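Local coordinates for protein transcription initiation factor IIB,Transcription initiation factor IIB (Methanocaldococcus jannaschii, PDB 5O9J) that is a HINT-fold mini-intein of transcription factor IIB, a domain that in this family excises itself from its host protein and joins the flanking pieces, at residues 10-15 against 53-58; 29-34 against 45-50; 64-69 against 167-172; 72-77 against 159-164; 123-128 against 137-142. One frame throughout, in Å; residues are numbered along the deposited sequence.

Interaction 1: 10-15 against 53-58; sequences PIIIKE and EVIAFN
Lys14 and Glu53 run side by side from neighbouring antiparallel strands of the HINT fold, 10-15 and 52-57, both chains extended beyond CG and pointing the same way. Lys14 CB lies 3.9 Å from Glu53 CB. Further out, Lys14 CD packs against Glu53 OE1. The charged ends do not close into a salt bridge, since Lys14 NZ stays 4.4 Å from Glu53 OE1. At the root the backbones grip each other twice, Lys14 N to Glu53 O and Glu53 N to Lys14 O, both 2.8 Å long, which makes this the hydrogen-bonded pair.

One residue along, Ile13 and Val54 form the non-hydrogen-bonded pair and turn to the other face of the sheet, where they are buried. Val54 CG2, set opposite the backbone N by chi1 of 71°, lies against Ile12 O at 3.6 Å and approaches Ile11 CB. Ile12 and Ile55 meet at a slant, Ile12 CG2 on Ile55 CG1 at 3.9 Å. Here the strands splay, and the Ile55 N to Ile12 O bond is weak. Phe65 of strand 63-67 packs against Lys14, Glu53 and Ile55. A single water spans the charged ends, accepting from Lys14 NZ at 2.9 Å and donating to Glu53 OE1.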
# COMPACT_ATOMS: atom_id res chain seq x y z
N PRO A 10 -5.75 -5.57 -4.61
CA PRO A 10 -6.52 -4.94 -5.68
C PRO A 10 -6.34 -3.43 -5.71
O PRO A 10 -6.27 -2.79 -4.66
CB PRO A 10 -7.97 -5.31 -5.33
CG PRO A 10 -7.94 -5.63 -3.90
CD PRO A 10 -6.61 -6.23 -3.62
N ILE A 11 -6.23 -2.89 -6.92
CA ILE A 11 -6.23 -1.46 -7.14
C ILE A 11 -7.29 -1.11 -8.16
O ILE A 11 -7.61 -1.92 -9.02
CB ILE A 11 -4.89 -0.91 -7.67
CG1 ILE A 11 -4.36 -1.79 -8.79
CG2 ILE A 11 -3.88 -0.80 -6.57
CD1 ILE A 11 -3.00 -1.36 -9.29
N ILE A 12 -7.78 0.11 -8.07
CA ILE A 12 -8.79 0.60 -8.97
C ILE A 12 -8.09 1.51 -9.95
O ILE A 12 -7.48 2.50 -9.54
CB ILE A 12 -9.93 1.35 -8.21
CG1 ILE A 12 -10.65 0.39 -7.26
CG2 ILE A 12 -10.90 1.98 -9.18
CD1 ILE A 12 -11.39 1.08 -6.10
N ILE A 13 -8.14 1.18 -11.23
CA ILE A 13 -7.35 1.93 -12.20
C ILE A 13 -8.13 2.42 -13.40
O ILE A 13 -9.24 1.95 -13.68
CB ILE A 13 -6.17 1.09 -12.75
CG1 ILE A 13 -6.69 -0.15 -13.49
CG2 ILE A 13 -5.23 0.68 -11.63
CD1 ILE A 13 -5.59 -0.96 -14.18
N LYS A 14 -7.52 3.37 -14.11
CA LYS A 14 -7.88 3.70 -15.48
C LYS A 14 -6.72 3.31 -16.39
O LYS A 14 -5.61 3.81 -16.22
CB LYS A 14 -8.18 5.19 -15.64
CG LYS A 14 -9.63 5.57 -15.54
CD LYS A 14 -9.82 6.93 -16.17
CE LYS A 14 -11.09 7.60 -15.72
NZ LYS A 14 -11.23 8.93 -16.37
N GLU A 15 -6.97 2.41 -17.34
CA GLU A 15 -5.93 2.01 -18.29
C GLU A 15 -6.29 2.46 -19.70
O GLU A 15 -7.40 2.19 -20.18
CB GLU A 15 -5.71 0.49 -18.26
CG GLU A 15 -4.53 0.01 -19.10
CD GLU A 15 -4.27 -1.49 -18.96
OE1 GLU A 15 -5.18 -2.20 -18.48
OE2 GLU A 15 -3.17 -1.95 -19.32
N GLU A 53 -3.86 5.39 -14.62
CA GLU A 53 -4.23 6.21 -13.48
C GLU A 53 -4.73 5.33 -12.34
O GLU A 53 -5.37 4.32 -12.58
CB GLU A 53 -5.30 7.23 -13.88
CG GLU A 53 -4.96 8.05 -15.12
CD GLU A 53 -5.87 9.24 -15.31
OE1 GLU A 53 -7.05 9.18 -14.90
OE2 GLU A 53 -5.41 10.26 -15.88
N VAL A 54 -4.42 5.73 -11.11
CA VAL A 54 -4.89 4.99 -9.95
C VAL A 54 -5.64 5.93 -9.00
O VAL A 54 -5.44 7.15 -9.04
CB VAL A 54 -3.71 4.32 -9.22
CG1 VAL A 54 -2.84 5.35 -8.51
CG2 VAL A 54 -4.19 3.24 -8.25
N ILE A 55 -6.50 5.37 -8.16
CA ILE A 55 -7.19 6.18 -7.16
C ILE A 55 -6.20 6.59 -6.09
O ILE A 55 -5.52 5.76 -5.51
CB ILE A 55 -8.37 5.44 -6.49
CG1 ILE A 55 -9.47 5.17 -7.50
CG2 ILE A 55 -8.92 6.26 -5.32
CD1 ILE A 55 -10.02 6.43 -8.17
N ALA A 56 -6.11 7.89 -5.86
CA ALA A 56 -5.21 8.40 -4.85
C ALA A 56 -5.81 9.64 -4.22
O ALA A 56 -6.74 10.23 -4.75
CB ALA A 56 -3.85 8.72 -5.46
N PHE A 57 -5.26 10.01 -3.07
CA PHE A 57 -5.64 11.22 -2.36
C PHE A 57 -4.72 12.37 -2.75
O PHE A 57 -3.56 12.41 -2.34
CB PHE A 57 -5.57 10.96 -0.87
CG PHE A 57 -6.03 12.09 -0.05
CD1 PHE A 57 -7.39 12.28 0.21
CD2 PHE A 57 -5.11 13.00 0.44
CE1 PHE A 57 -7.78 13.36 0.97
CE2 PHE A 57 -5.51 14.05 1.18
CZ PHE A 57 -6.84 14.25 1.47
N ASN A 58 -5.21 13.32 -3.54
CA ASN A 58 -4.31 14.31 -4.13
C ASN A 58 -4.00 15.52 -3.24
O ASN A 58 -4.53 15.64 -2.13
CB ASN A 58 -4.84 14.78 -5.49
CG ASN A 58 -6.10 15.66 -5.37
OD1 ASN A 58 -6.64 15.91 -4.29
ND2 ASN A 58 -6.57 16.13 -6.52
O HOH W 1 -9.39 10.63 -14.96

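Interaction 2: 29-34 against 45-50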
# COMPACT_ATOMS: atom_id res chain seq x y z
N ASP A 29 3.29 -6.58 -13.60
CA ASP A 29 3.96 -7.62 -14.36
C ASP A 29 3.69 -7.45 -15.85
O ASP A 29 4.61 -7.52 -16.66
CB ASP A 29 3.53 -9.01 -13.91
CG ASP A 29 4.27 -9.49 -12.69
OD1 ASP A 29 5.28 -8.86 -12.31
OD2 ASP A 29 3.86 -10.51 -12.10
N LYS A 30 2.44 -7.21 -16.21
CA LYS A 30 2.05 -7.07 -17.61
C LYS A 30 2.70 -5.85 -18.25
O LYS A 30 3.16 -5.91 -19.39
CB LYS A 30 0.52 -6.98 -17.74
CG LYS A 30 0.04 -6.56 -19.11
CD LYS A 30 -1.21 -5.69 -19.02
CE LYS A 30 -1.74 -5.35 -20.40
NZ LYS A 30 -2.44 -4.04 -20.40
N ILE A 31 2.75 -4.75 -17.51
CA ILE A 31 3.41 -3.52 -17.94
C ILE A 31 4.91 -3.70 -18.21
O ILE A 31 5.44 -3.25 -19.24
CB ILE A 31 3.24 -2.42 -16.89
CG1 ILE A 31 1.79 -1.94 -16.82
CG2 ILE A 31 4.13 -1.24 -17.18
CD1 ILE A 31 1.62 -0.86 -15.78
N ILE A 32 5.58 -4.31 -17.25
CA ILE A 32 7.02 -4.49 -17.36
C ILE A 32 7.35 -5.44 -18.50
O ILE A 32 8.19 -5.14 -19.35
CB ILE A 32 7.61 -5.00 -16.04
CG1 ILE A 32 7.57 -3.89 -15.00
CG2 ILE A 32 9.05 -5.47 -16.25
CD1 ILE A 32 8.03 -4.33 -13.61
N GLU A 33 6.65 -6.57 -18.55
CA GLU A 33 6.91 -7.58 -19.56
C GLU A 33 6.62 -7.08 -20.99
O GLU A 33 7.09 -7.67 -21.96
CB GLU A 33 6.12 -8.85 -19.24
CG GLU A 33 6.65 -9.56 -17.97
CD GLU A 33 5.62 -10.44 -17.27
OE1 GLU A 33 4.51 -10.64 -17.82
OE2 GLU A 33 5.93 -10.94 -16.16
N ASN A 34 5.89 -5.98 -21.10
CA ASN A 34 5.56 -5.37 -22.39
C ASN A 34 6.34 -4.08 -22.67
O ASN A 34 6.15 -3.45 -23.71
CB ASN A 34 4.06 -5.05 -22.48
CG ASN A 34 3.21 -6.30 -22.58
OD1 ASN A 34 3.66 -7.34 -23.06
ND2 ASN A 34 1.97 -6.20 -22.12
N GLU A 45 13.44 -3.41 -10.59
CA GLU A 45 13.05 -3.31 -12.00
C GLU A 45 12.03 -2.19 -12.17
O GLU A 45 10.95 -2.27 -11.59
CB GLU A 45 12.45 -4.63 -12.48
CG GLU A 45 13.18 -5.32 -13.61
CD GLU A 45 12.63 -6.73 -13.87
OE1 GLU A 45 12.19 -7.39 -12.89
OE2 GLU A 45 12.63 -7.17 -15.03
N ILE A 46 12.35 -1.17 -12.94
CA ILE A 46 11.47 -0.02 -13.08
C ILE A 46 11.06 0.20 -14.52
O ILE A 46 11.90 0.25 -15.42
CB ILE A 46 12.15 1.26 -12.58
CG1 ILE A 46 12.52 1.12 -11.10
CG2 ILE A 46 11.25 2.47 -12.80
CD1 ILE A 46 13.68 1.99 -10.69
N ALA A 47 9.76 0.33 -14.75
CA ALA A 47 9.24 0.68 -16.08
C ALA A 47 8.45 1.95 -15.99
O ALA A 47 7.62 2.10 -15.10
CB ALA A 47 8.37 -0.44 -16.63
N LYS A 48 8.70 2.87 -16.91
CA LYS A 48 7.86 4.04 -17.01
C LYS A 48 6.63 3.62 -17.82
O LYS A 48 6.74 2.76 -18.69
CB LYS A 48 8.59 5.22 -17.66
CG LYS A 48 8.09 5.58 -19.05
CD LYS A 48 8.09 7.08 -19.22
CE LYS A 48 7.37 7.51 -20.49
NZ LYS A 48 7.27 9.00 -20.58
N CYS A 49 5.47 4.20 -17.52
CA CYS A 49 4.25 3.81 -18.22
C CYS A 49 3.38 4.99 -18.65
O CYS A 49 3.53 6.11 -18.16
CB CYS A 49 3.43 2.86 -17.34
SG CYS A 49 2.92 3.53 -15.75
N LYS A 50 2.48 4.72 -19.59
CA LYS A 50 1.63 5.74 -20.19
C LYS A 50 0.15 5.35 -20.11
O LYS A 50 -0.20 4.20 -20.35
CB LYS A 50 2.01 5.96 -21.66
CG LYS A 50 3.43 6.44 -21.90
CD LYS A 50 3.70 7.80 -21.25
CE LYS A 50 4.27 8.78 -22.27
NZ LYS A 50 4.76 10.05 -21.67
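Ile32 meets the strand with all three of its outer carbons. CG1 rests on the methyl of Ala47, 3.9 Å from Ile32 CG1 to Ala47 CB; CD1 reaches on to the backbone carbonyl of Glu45, and Ile32 CG2 lies 4.1 Å from Glu45 OE2 as the two side chains slant past each other. One residue earlier, Ile31 turns its CG2 branch the same way, a chi1 of -70° setting that methyl opposite the backbone N. Ile31 CG2 touches Ala47 CB at 4.3 Å and, roughly at right angles to that, Cys49 CB at 4.2 Å. No hydrogen bond joins the two segments; carbon contacts carry most of the packing.

The helix is 24-33, the one helix in this largely beta HINT domain, and its end, residues 29-33, crosses strand residues 45-48 at 82°, these short axes 8.5 Å apart at closest. Segment 45-50 offers Glu45, Ala47 and Cys49 to the helix and turns Ile46 and Lys48 away.

Further out, Ile31 also touches Val71, and Ile32 touches Ile38 and Arg73, so the strands flanking 44-48 share in covering the helix. Arg73 ties the two segments together electrostatically: its NE forms a salt bridge with Glu45 OE1, its NH1 another with Asp29 OD1. Lys30, on a different side of the helix, forms a salt bridge with Glu15.

Interaction 3: 64-69 against 167-172; sequences KFMPVS and PNAENF
The CA atoms of Met66 and Ala169 are 7.9 Å apart, and those of Ser69 and Pro167 7.1 Å. No hydrogen bond crosses. The end of strand 63-67 and what follows it pass beside a winding loop, in which Asn168 and Glu170 both take left-handed backbone angles before the chain enters strand 171-174.

Side chains therefore bridge the gap. Met66 leads, folded at chi2 (-75°) and chi3 (-67°) so that its terminal methyl turns into the loop. Met66 CE sits 3.8 Å from both Pro167 O and Asn168 O, with Ala169 CB a little farther at 4.4 Å. At the other end the ring of Pro167 turns its CD atom to segment 64-69: Pro167 CD lies 3.6 Å from Pro67 O and 3.8 Å from Ser69 OG. That hydroxyl is engaged with Thr165 O, and an ammonium ion, probably from the crystallisation liquor, is hydrogen-bonded to both Pro67 O and Pro167 O.

In the HINT fold this is a surface join between two sheets. Strand 63-67 edges the sheet that holds 52-57, with Met66 paired to Val54 through the backbone, while Asn171 at the start of 171-174 reaches back to Phe57 O of that same strand 52-57.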
# COMPACT_ATOMS: atom_id res chain seq x y z
N LYS A 64 -9.26 10.90 -6.12
CA LYS A 64 -9.42 11.06 -7.56
C LYS A 64 -8.47 10.14 -8.32
O LYS A 64 -7.46 9.70 -7.78
CB LYS A 64 -9.13 12.51 -7.96
CG LYS A 64 -10.25 13.51 -7.74
CD LYS A 64 -9.97 14.78 -8.54
CE LYS A 64 -11.23 15.60 -8.75
NZ LYS A 64 -11.87 15.97 -7.47
N PHE A 65 -8.77 9.87 -9.59
CA PHE A 65 -7.81 9.22 -10.46
C PHE A 65 -6.61 10.14 -10.69
O PHE A 65 -6.78 11.30 -11.05
CB PHE A 65 -8.45 8.83 -11.79
CG PHE A 65 -9.28 7.59 -11.71
CD1 PHE A 65 -8.69 6.36 -11.45
CD2 PHE A 65 -10.66 7.65 -11.89
CE1 PHE A 65 -9.45 5.22 -11.38
CE2 PHE A 65 -11.42 6.51 -11.82
CZ PHE A 65 -10.82 5.29 -11.56
N MET A 66 -5.41 9.61 -10.47
CA MET A 66 -4.16 10.35 -10.65
C MET A 66 -3.19 9.54 -11.49
O MET A 66 -3.05 8.32 -11.28
CB MET A 66 -3.50 10.69 -9.31
CG MET A 66 -4.34 11.57 -8.37
SD MET A 66 -4.37 13.28 -8.91
CE MET A 66 -2.66 13.77 -8.66
N PRO A 67 -2.50 10.20 -12.43
CA PRO A 67 -1.49 9.57 -13.29
C PRO A 67 -0.42 8.81 -12.54
O PRO A 67 0.14 9.31 -11.57
CB PRO A 67 -0.86 10.77 -14.01
CG PRO A 67 -1.95 11.78 -14.08
CD PRO A 67 -2.68 11.63 -12.76
N VAL A 68 -0.14 7.60 -13.00
CA VAL A 68 1.02 6.84 -12.55
C VAL A 68 2.15 7.11 -13.55
O VAL A 68 1.94 7.00 -14.76
CB VAL A 68 0.73 5.33 -12.47
CG1 VAL A 68 1.98 4.54 -12.04
CG2 VAL A 68 -0.44 5.08 -11.50
N SER A 69 3.32 7.48 -13.06
CA SER A 69 4.42 7.83 -13.96
C SER A 69 5.26 6.60 -14.30
O SER A 69 5.67 6.43 -15.44
CB SER A 69 5.30 8.91 -13.35
OG SER A 69 5.75 8.50 -12.07
N PRO A 167 2.95 10.97 -8.82
CA PRO A 167 3.31 12.37 -8.59
C PRO A 167 2.18 13.20 -8.00
O PRO A 167 1.01 12.91 -8.26
CB PRO A 167 3.68 12.87 -10.00
CG PRO A 167 3.11 11.85 -10.95
CD PRO A 167 3.20 10.55 -10.21
N ASN A 168 2.53 14.22 -7.23
CA ASN A 168 1.55 15.16 -6.67
C ASN A 168 0.49 14.49 -5.81
O ASN A 168 -0.63 14.99 -5.67
CB ASN A 168 0.88 15.96 -7.80
CG ASN A 168 1.87 16.70 -8.67
OD1 ASN A 168 2.86 17.25 -8.18
ND2 ASN A 168 1.62 16.71 -9.98
N ALA A 169 0.85 13.34 -5.22
CA ALA A 169 -0.04 12.64 -4.30
C ALA A 169 0.77 11.75 -3.37
O ALA A 169 0.54 11.74 -2.17
CB ALA A 169 -1.07 11.82 -5.07
N GLU A 170 1.73 11.03 -3.95
CA GLU A 170 2.63 10.16 -3.20
C GLU A 170 1.91 9.24 -2.21
O GLU A 170 2.40 8.97 -1.11
CB GLU A 170 3.68 11.01 -2.48
CG GLU A 170 4.58 11.78 -3.45
CD GLU A 170 5.80 12.39 -2.78
OE1 GLU A 170 6.02 12.10 -1.58
OE2 GLU A 170 6.54 13.13 -3.46
N ASN A 171 0.73 8.79 -2.62
CA ASN A 171 -0.01 7.72 -1.95
C ASN A 171 -0.85 7.04 -3.02
O ASN A 171 -0.93 7.52 -4.15
CB ASN A 171 -0.90 8.25 -0.82
CG ASN A 171 -2.05 9.09 -1.33
OD1 ASN A 171 -3.06 8.56 -1.79
ND2 ASN A 171 -1.91 10.41 -1.25
N PHE A 172 -1.44 5.90 -2.69
CA PHE A 172 -2.50 5.36 -3.52
C PHE A 172 -3.36 4.39 -2.74
O PHE A 172 -2.99 3.91 -1.66
CB PHE A 172 -1.96 4.70 -4.80
CG PHE A 172 -0.99 3.58 -4.57
CD1 PHE A 172 -1.43 2.27 -4.42
CD2 PHE A 172 0.37 3.83 -4.54
CE1 PHE A 172 -0.52 1.24 -4.21
CE2 PHE A 172 1.28 2.81 -4.36
CZ PHE A 172 0.84 1.51 -4.19

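Interaction 4: 72-77 against 159-164; sequences SRHPVS and GYAYDL. With GOL (glycerol), chain G.
Ser72 and Asp163 open the tight part of this antiparallel pairing. Ser72 N bonds Asp163 O, and Asp163 N returns to Ser72 O at 2.9 Å; His74 and Ala161 repeat the exchange, and Val76 N adds a bond to Gly159 O. Ser72 OG presses on Asp163 CB at 3.1 Å, whereas Asp163's carboxylate is held by the backbone N of Tyr3 and Ala4. Val76 CG2 packs on Ala161 CB at 3.8 Å.

The more exposed side carries Tyr160, whose ring has Pro75 CG over one face, 3.9 Å from Tyr160 CE2, and C1 of a glycerol, probably from the crystallisation liquor, over the other. Arg73 slants past it, its guanidinium, engaged by Asp29 and Glu45, turned 53° from the ring. A glycine in place of Tyr160 would probably take from Pro75 CG, and from Arg73 CG and CD, the ring they lie against, opening a gap beside them.

Within the HINT sheet, strand 70-75 lies between 160-165 and 44-48; helix 24-33 covers Tyr162 through Ile28.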
# COMPACT_ATOMS: atom_id res chain seq x y z
N SER A 72 7.20 -0.42 -10.61
CA SER A 72 8.40 -1.19 -10.33
C SER A 72 8.07 -2.39 -9.46
O SER A 72 6.99 -2.48 -8.88
CB SER A 72 9.46 -0.30 -9.66
OG SER A 72 9.15 -0.02 -8.31
N ARG A 73 9.02 -3.31 -9.39
CA ARG A 73 8.92 -4.50 -8.57
C ARG A 73 10.32 -4.87 -8.10
O ARG A 73 11.30 -4.49 -8.74
CB ARG A 73 8.29 -5.66 -9.34
CG ARG A 73 9.18 -6.20 -10.47
CD ARG A 73 8.52 -7.29 -11.31
NE ARG A 73 9.35 -7.64 -12.47
CZ ARG A 73 8.97 -8.47 -13.45
NH1 ARG A 73 7.77 -9.03 -13.42
NH2 ARG A 73 9.80 -8.73 -14.45
N HIS A 74 10.40 -5.60 -6.99
CA HIS A 74 11.66 -6.18 -6.54
C HIS A 74 11.37 -7.45 -5.77
O HIS A 74 10.28 -7.61 -5.22
CB HIS A 74 12.48 -5.19 -5.70
CG HIS A 74 11.75 -4.67 -4.49
ND1 HIS A 74 11.85 -5.26 -3.25
CD2 HIS A 74 10.94 -3.59 -4.34
CE1 HIS A 74 11.12 -4.59 -2.39
NE2 HIS A 74 10.56 -3.57 -3.01
N PRO A 75 12.34 -8.40 -5.76
CA PRO A 75 12.16 -9.64 -4.99
C PRO A 75 12.14 -9.37 -3.50
O PRO A 75 12.89 -8.52 -3.01
CB PRO A 75 13.39 -10.48 -5.37
CG PRO A 75 13.91 -9.87 -6.62
CD PRO A 75 13.58 -8.41 -6.54
N VAL A 76 11.30 -10.10 -2.78
CA VAL A 76 11.25 -9.99 -1.33
C VAL A 76 11.08 -11.36 -0.70
O VAL A 76 10.34 -12.20 -1.21
CB VAL A 76 10.11 -9.06 -0.87
CG1 VAL A 76 10.51 -7.62 -1.04
CG2 VAL A 76 8.85 -9.35 -1.65
N SER A 77 11.75 -11.57 0.43
CA SER A 77 11.75 -12.86 1.10
C SER A 77 10.53 -13.07 1.99
O SER A 77 9.89 -14.12 1.96
CB SER A 77 13.02 -13.01 1.94
OG SER A 77 12.77 -13.84 3.07
N GLY A 159 6.59 -13.55 -4.84
CA GLY A 159 8.02 -13.54 -4.56
C GLY A 159 8.56 -12.16 -4.85
O GLY A 159 9.76 -11.91 -4.79
N TYR A 160 7.64 -11.25 -5.18
CA TYR A 160 7.96 -9.86 -5.48
C TYR A 160 7.01 -8.92 -4.72
O TYR A 160 5.90 -9.30 -4.36
CB TYR A 160 7.88 -9.60 -6.99
CG TYR A 160 9.06 -10.13 -7.81
CD1 TYR A 160 9.30 -11.49 -7.94
CD2 TYR A 160 9.91 -9.25 -8.48
CE1 TYR A 160 10.38 -11.97 -8.70
CE2 TYR A 160 10.97 -9.71 -9.24
CZ TYR A 160 11.21 -11.06 -9.35
OH TYR A 160 12.27 -11.51 -10.11
N ALA A 161 7.48 -7.71 -4.45
CA ALA A 161 6.64 -6.64 -3.92
C ALA A 161 6.61 -5.52 -4.95
O ALA A 161 7.54 -5.40 -5.75
CB ALA A 161 7.16 -6.14 -2.60
N TYR A 162 5.57 -4.70 -4.94
CA TYR A 162 5.31 -3.80 -6.06
C TYR A 162 5.13 -2.33 -5.68
O TYR A 162 4.70 -2.00 -4.57
CB TYR A 162 4.09 -4.31 -6.83
CG TYR A 162 4.27 -5.72 -7.34
CD1 TYR A 162 3.98 -6.81 -6.53
CD2 TYR A 162 4.75 -5.97 -8.62
CE1 TYR A 162 4.17 -8.11 -6.97
CE2 TYR A 162 4.92 -7.27 -9.08
CZ TYR A 162 4.63 -8.33 -8.25
OH TYR A 162 4.80 -9.63 -8.67
N ASP A 163 5.45 -1.46 -6.63
CA ASP A 163 5.46 -0.01 -6.42
C ASP A 163 4.78 0.74 -7.57
O ASP A 163 4.98 0.44 -8.74
CB ASP A 163 6.89 0.50 -6.28
CG ASP A 163 7.35 0.61 -4.84
OD1 ASP A 163 6.99 1.61 -4.18
OD2 ASP A 163 8.05 -0.31 -4.36
N LEU A 164 3.97 1.73 -7.21
CA LEU A 164 3.51 2.71 -8.19
C LEU A 164 4.17 4.03 -7.83
O LEU A 164 4.42 4.30 -6.65
CB LEU A 164 1.98 2.84 -8.18
CG LEU A 164 1.14 1.59 -8.44
CD1 LEU A 164 -0.35 1.88 -8.23
CD2 LEU A 164 1.37 1.06 -9.84
C1 GOL G . 7.12 -10.92 -10.50
O1 GOL G . 6.31 -9.77 -10.62
C2 GOL G . 6.32 -12.17 -10.82
O2 GOL G . 6.47 -12.47 -12.19
C3 GOL G . 6.86 -13.34 -10.00
O3 GOL G . 6.58 -14.55 -10.66

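Interaction 5: 123-128 against 137-142; sequences AKRITN and KLINSD. Unlike the reference sequence in segment 123-128: Arg125 (reference Glu), Ile126 (reference Leu), Thr127 (reference Pro).
Arg125 and Ser141 meet where the chain between strands 119-123 and 127-131 passes the loop leading into strand 143-154. From CB, Arg125 starts between the backbone N and the carbonyl carbon (chi1 77°), runs straight through CG to CD, then bends at chi3 (77°), which swings the guanidinium to the loop. Arg125 CZ is the first of its atoms to come near the loop, 4.0 Å from Ser141 OG, and this oxygen lies over one face of the guanidinium. The tip, Arg125 NH2, touches Ser141 CB and Ile139 CD1, each at 3.2 Å, the Ile139 methyl coming in at the guanidinium edge. NH2 and Ser141 OG are close as well, but their angle is too poor for a hydrogen bond.

Instead, Ser141 OG donates to Asp142 O at 2.8 Å. Asp142 O also accepts from Lys124 N at 2.7 Å, from the opposite face of its plane. An alanine here lacks the hydroxyl, so Asp142 O would probably keep only Lys124 N of these two donors and the guanidinium face would lose its polar neighbour. Beyond it, Lys124 and Asp142 run side by side, with CD of Lys124 3.8 Å from CB of Asp142.

Arg125 differs from the reference sequence. Lys124 and Asn140 each centre an inverse gamma turn, and the pairing is plain loop packing between beta strands of the HINT fold.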
# COMPACT_ATOMS: atom_id res chain seq x y z
N ALA A 123 -8.39 3.68 9.72
CA ALA A 123 -9.40 4.56 9.18
C ALA A 123 -10.70 3.77 9.07
O ALA A 123 -10.68 2.55 8.91
CB ALA A 123 -8.99 5.12 7.84
N LYS A 124 -11.82 4.46 9.19
CA LYS A 124 -13.10 3.81 9.00
C LYS A 124 -13.46 3.83 7.51
O LYS A 124 -14.25 4.64 7.06
CB LYS A 124 -14.18 4.49 9.84
CG LYS A 124 -15.24 3.54 10.33
CD LYS A 124 -16.26 4.26 11.20
CE LYS A 124 -17.54 3.45 11.28
NZ LYS A 124 -18.09 3.20 9.92
N ARG A 125 -12.82 2.96 6.74
CA ARG A 125 -13.10 2.88 5.32
C ARG A 125 -12.86 1.48 4.81
O ARG A 125 -12.31 0.63 5.52
CB ARG A 125 -12.25 3.90 4.55
CG ARG A 125 -10.79 3.49 4.36
CD ARG A 125 -10.05 4.50 3.48
NE ARG A 125 -9.71 5.72 4.20
CZ ARG A 125 -10.43 6.84 4.19
NH1 ARG A 125 -11.55 6.91 3.47
NH2 ARG A 125 -10.03 7.89 4.88
N ILE A 126 -13.29 1.23 3.59
CA ILE A 126 -13.20 -0.11 3.04
C ILE A 126 -11.79 -0.39 2.50
O ILE A 126 -11.28 -1.50 2.66
CB ILE A 126 -14.24 -0.30 1.93
CG1 ILE A 126 -15.64 -0.23 2.55
CG2 ILE A 126 -14.02 -1.62 1.20
CD1 ILE A 126 -16.68 -0.98 1.80
N THR A 127 -11.16 0.62 1.92
CA THR A 127 -9.86 0.43 1.27
C THR A 127 -8.67 0.80 2.14
O THR A 127 -8.76 1.68 3.00
CB THR A 127 -9.78 1.27 -0.01
OG1 THR A 127 -10.09 2.64 0.30
CG2 THR A 127 -10.77 0.75 -1.05
N ASN A 128 -7.53 0.15 1.92
CA ASN A 128 -6.30 0.58 2.56
C ASN A 128 -5.67 1.75 1.82
O ASN A 128 -5.96 2.00 0.65
CB ASN A 128 -5.29 -0.58 2.64
CG ASN A 128 -5.82 -1.76 3.44
OD1 ASN A 128 -6.75 -1.61 4.24
ND2 ASN A 128 -5.24 -2.93 3.21
N LYS A 137 -6.07 12.33 9.64
CA LYS A 137 -6.52 13.59 10.26
C LYS A 137 -6.66 14.70 9.21
O LYS A 137 -7.20 15.78 9.47
CB LYS A 137 -5.57 14.00 11.41
CG LYS A 137 -6.25 14.44 12.72
CD LYS A 137 -5.63 13.62 13.83
CE LYS A 137 -6.25 13.80 15.15
NZ LYS A 137 -5.54 12.99 16.20
N LEU A 138 -6.19 14.41 8.00
CA LEU A 138 -6.17 15.36 6.88
C LEU A 138 -7.12 14.86 5.79
O LEU A 138 -7.59 15.62 4.93
CB LEU A 138 -4.72 15.51 6.39
CG LEU A 138 -4.22 16.06 5.06
CD1 LEU A 138 -2.79 16.51 5.21
CD2 LEU A 138 -4.24 15.00 4.05
N ILE A 139 -7.38 13.56 5.86
CA ILE A 139 -8.54 12.97 5.20
C ILE A 139 -9.75 13.13 6.13
O ILE A 139 -9.60 13.12 7.35
CB ILE A 139 -8.33 11.48 4.88
CG1 ILE A 139 -7.99 10.69 6.16
CG2 ILE A 139 -7.25 11.30 3.83
CD1 ILE A 139 -7.39 9.31 5.93
N ASN A 140 -10.95 13.27 5.57
CA ASN A 140 -12.14 13.47 6.40
C ASN A 140 -12.74 12.12 6.81
O ASN A 140 -13.80 11.71 6.33
CB ASN A 140 -13.19 14.34 5.69
CG ASN A 140 -14.35 14.74 6.60
OD1 ASN A 140 -15.52 14.50 6.28
ND2 ASN A 140 -14.02 15.32 7.74
N SER A 141 -12.05 11.43 7.71
CA SER A 141 -12.42 10.07 8.08
C SER A 141 -12.63 9.88 9.58
O SER A 141 -12.05 10.59 10.40
CB SER A 141 -11.34 9.08 7.60
OG SER A 141 -11.73 7.75 7.87
N ASP A 142 -13.49 8.93 9.92
CA ASP A 142 -13.57 8.45 11.29
C ASP A 142 -12.48 7.41 11.48
O ASP A 142 -12.00 6.84 10.51
CB ASP A 142 -14.95 7.85 11.59
CG ASP A 142 -16.03 8.91 11.67
OD1 ASP A 142 -15.78 9.97 12.29
OD2 ASP A 142 -17.13 8.68 11.13

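In the fold
Interactions 1 to 4 form a continuous network, with interaction 5 joined to it through interaction 1. Interactions 1 and 3 lie closest, centres 8 Å apart, and share a sheet through strands 52-57 and 63-67, where Val54 O meets Met66 N at 2.8 Å. Interactions 2 and 4 share another sheet, their centres 13 Å apart, and the glycerol, probably from the crystallisation liquor, lies near their common charge cluster. Leu164 packs on both Val54 and Phe172, bringing interaction 4 against 1 and 3. Interaction 5, its centre about 30 Å from that of interaction 2, is joined to interaction 1 where Phe57 touches Leu138 and Ile139. Along the chain, interactions 4 and 5 are both nested within the loop closed by interaction 3.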